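Local coordinates for protein membrane-bound protease PH1510 (PDB 6M4B) that cleaves proteins, among them a stomatin homolog, preferentially near hydrophobic or aromatic residues, through its serine protease domain, here made inactive by replacement of the nucleophile, at residues Ala41-Leu46 with Ile71-Pro76. The protein carries 1 engineered substitution. Residues are numbered along the deposited sequence; the frame is centred on the assembly and turned at random.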
loop_
_atom_site.group_PDB
_atom_site.type_symbol
_atom_site.label_atom_id
_atom_site.label_comp_id
_atom_site.label_asym_id
_atom_site.label_seq_id
_atom_site.Cartn_x
_atom_site.Cartn_y
_atom_site.Cartn_z
ATOM N N ALA A 41 15.490 16.151 3.159
ATOM C CA ALA A 41 14.654 15.637 2.053
ATOM C C ALA A 41 15.558 15.015 1.011
ATOM O O ALA A 41 16.743 15.383 0.919
ATOM C CB ALA A 41 13.802 16.737 1.398
ATOM N N ILE A 42 14.991 14.111 0.211
ATOM C CA ILE A 42 15.665 13.636 -0.994
ATOM C C ILE A 42 14.775 13.956 -2.189
ATOM O O ILE A 42 13.574 13.711 -2.151
ATOM C CB ILE A 42 16.027 12.143 -0.916
ATOM C CG1 ILE A 42 16.800 11.727 -2.183
ATOM C CG2 ILE A 42 14.821 11.256 -0.687
ATOM C CD1 ILE A 42 17.268 10.298 -2.132
ATOM N N ILE A 43 15.363 14.552 -3.216
ATOM C CA ILE A 43 14.690 14.864 -4.462
ATOM C C ILE A 43 15.117 13.804 -5.478
ATOM O O ILE A 43 16.294 13.518 -5.645
ATOM C CB ILE A 43 15.062 16.233 -5.016
ATOM C CG1 ILE A 43 14.580 17.338 -4.048
ATOM C CG2 ILE A 43 14.426 16.439 -6.403
ATOM C CD1 ILE A 43 15.226 18.694 -4.300
ATOM N N ILE A 44 14.133 13.198 -6.121
ATOM C CA ILE A 44 14.380 12.212 -7.127
ATOM C C ILE A 44 13.862 12.766 -8.412
ATOM O O ILE A 44 12.671 12.974 -8.556
ATOM C CB ILE A 44 13.779 10.874 -6.735
ATOM C CG1 ILE A 44 14.602 10.352 -5.558
ATOM C CG2 ILE A 44 13.792 9.925 -7.926
ATOM C CD1 ILE A 44 14.057 9.121 -4.926
ATOM N N GLU A 45 14.802 13.022 -9.327
ATOM C CA GLU A 45 14.513 13.522 -10.664
ATOM C C GLU A 45 14.104 12.319 -11.519
ATOM O O GLU A 45 14.912 11.427 -11.764
ATOM C CB GLU A 45 15.730 14.217 -11.262
ATOM C CG GLU A 45 16.006 15.576 -10.623
ATOM C CD GLU A 45 17.338 16.201 -11.056
ATOM O OE1 GLU A 45 18.129 15.513 -11.735
ATOM O OE2 GLU A 45 17.604 17.372 -10.703
ATOM N N LEU A 46 12.835 12.272 -11.903
ATOM C CA LEU A 46 12.254 11.057 -12.452
ATOM C C LEU A 46 11.841 11.271 -13.897
ATOM O O LEU A 46 11.264 12.281 -14.233
ATOM C CB LEU A 46 11.030 10.617 -11.635
ATOM C CG LEU A 46 10.319 9.332 -12.087
ATOM C CD1 LEU A 46 11.172 8.110 -11.794
ATOM C CD2 LEU A 46 8.985 9.240 -11.392
ATOM N N ILE A 71 10.718 13.824 -2.519
ATOM C CA ILE A 71 10.123 14.736 -3.480
ATOM C C ILE A 71 10.362 14.087 -4.840
ATOM O O ILE A 71 11.499 13.790 -5.190
ATOM C CB ILE A 71 10.744 16.134 -3.389
ATOM C CG1 ILE A 71 10.469 16.706 -1.996
ATOM C CG2 ILE A 71 10.153 17.043 -4.455
ATOM C CD1 ILE A 71 11.157 18.013 -1.709
ATOM N N ILE A 72 9.289 13.890 -5.601
ATOM C CA ILE A 72 9.400 13.362 -6.936
ATOM C C ILE A 72 9.345 14.563 -7.872
ATOM O O ILE A 72 8.403 15.342 -7.821
ATOM C CB ILE A 72 8.286 12.323 -7.245
ATOM C CG1 ILE A 72 8.413 11.102 -6.313
ATOM C CG2 ILE A 72 8.367 11.896 -8.682
ATOM C CD1 ILE A 72 9.662 10.286 -6.449
ATOM N N TYR A 73 10.395 14.707 -8.682
ATOM C CA TYR A 73 10.586 15.854 -9.531
ATOM C C TYR A 73 10.685 15.335 -10.942
ATOM O O TYR A 73 11.663 14.680 -11.300
ATOM C CB TYR A 73 11.842 16.612 -9.153
ATOM C CG TYR A 73 12.168 17.907 -9.925
ATOM C CD1 TYR A 73 11.189 18.628 -10.582
ATOM C CD2 TYR A 73 13.482 18.404 -9.971
ATOM C CE1 TYR A 73 11.476 19.809 -11.234
ATOM C CE2 TYR A 73 13.793 19.595 -10.644
ATOM C CZ TYR A 73 12.793 20.315 -11.238
ATOM O OH TYR A 73 13.069 21.510 -11.899
ATOM N N VAL A 74 9.649 15.618 -11.718
ATOM C CA VAL A 74 9.593 15.173 -13.092
ATOM C C VAL A 74 10.466 16.129 -13.924
ATOM O O VAL A 74 10.126 17.304 -14.150
ATOM C CB VAL A 74 8.156 15.136 -13.648
ATOM C CG1 VAL A 74 8.168 14.402 -15.004
ATOM C CG2 VAL A 74 7.223 14.422 -12.664
ATOM N N TYR A 75 11.592 15.605 -14.364
ATOM C CA TYR A 75 12.726 16.417 -14.813
ATOM C C TYR A 75 13.703 15.494 -15.572
ATOM O O TYR A 75 13.846 14.315 -15.174
ATOM C CB TYR A 75 13.398 17.031 -13.575
ATOM C CG TYR A 75 14.614 17.873 -13.843
ATOM C CD1 TYR A 75 15.883 17.283 -13.971
ATOM C CD2 TYR A 75 14.514 19.263 -13.939
ATOM C CE1 TYR A 75 17.014 18.063 -14.206
ATOM C CE2 TYR A 75 15.636 20.056 -14.193
ATOM C CZ TYR A 75 16.872 19.444 -14.315
ATOM O OH TYR A 75 17.960 20.200 -14.549
ATOM N N PRO A 76 14.406 16.022 -16.612
ATOM C CA PRO A 76 14.477 17.403 -17.154
ATOM C C PRO A 76 13.329 17.707 -18.047
ATOM O O PRO A 76 12.534 16.815 -18.300
ATOM C CB PRO A 76 15.772 17.400 -17.990
ATOM C CG PRO A 76 15.926 15.983 -18.407
ATOM C CD PRO A 76 15.400 15.140 -17.264
HETATM O O HOH W 1 15.526 12.237 -14.504
#
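Ala41 touches strand 70-74 through its methyl group, which rests against CD1 of Ile71, with Phe200 beside both. One residue on, the Ile42 carbonyl accepts the amide of Ile71 (N to O 2.9 Å), while the Ile42 side chain leaves on the side away from strand 70-74 and packs on Tyr30 and Ala34 of helix 21-36. Ile43 lies beside Ile71 and Tyr73 on one face of the sheet: with CG1 beside the backbone N (chi1 -64°), its CG2 branch is left to meet Tyr73 CB at 3.8 Å. Ile44 grips the partner strand at both polar backbone atoms, its N donating to Ile71 O and its O accepting from Tyr73 N. A residue that bonds through N and O to partners two apart on its neighbour, as Ile44 does, is the hallmark of parallel pairing, here between adjacent members of the central sheet in the ClpP/crotonase-like fold of the protease domain, joined through helix 53-64 as a beta-alpha-beta crossover; Phe27 packs against Ile44 and Ile72 on the other face. Glu45 runs alongside two tyrosines. Its CG lies 3.8 Å from Tyr73 CD2, and the extended chain carries the carboxylate alongside the Tyr75 ring, the planes 31° apart and Glu45 CD 3.4 Å from Tyr75 CD1. Tyr75 CB in turn sits over the centre of the Tyr73 ring, whose hydroxyl is hydrogen-bonded to Ala172 O. Leu46 shares the face of Ile44 and Ile72, and its CD2 meets Ile72 CG2 at 3.8 Å. Its N gives a short bond to Tyr73 O (2.7 Å), whereas its O receives a weak one from Tyr75 N (3.3 Å), where strand 70-74 has given way to loop; there a water also bridges the carbonyls of Glu45 and Tyr75, its bond to Glu45 O being weak.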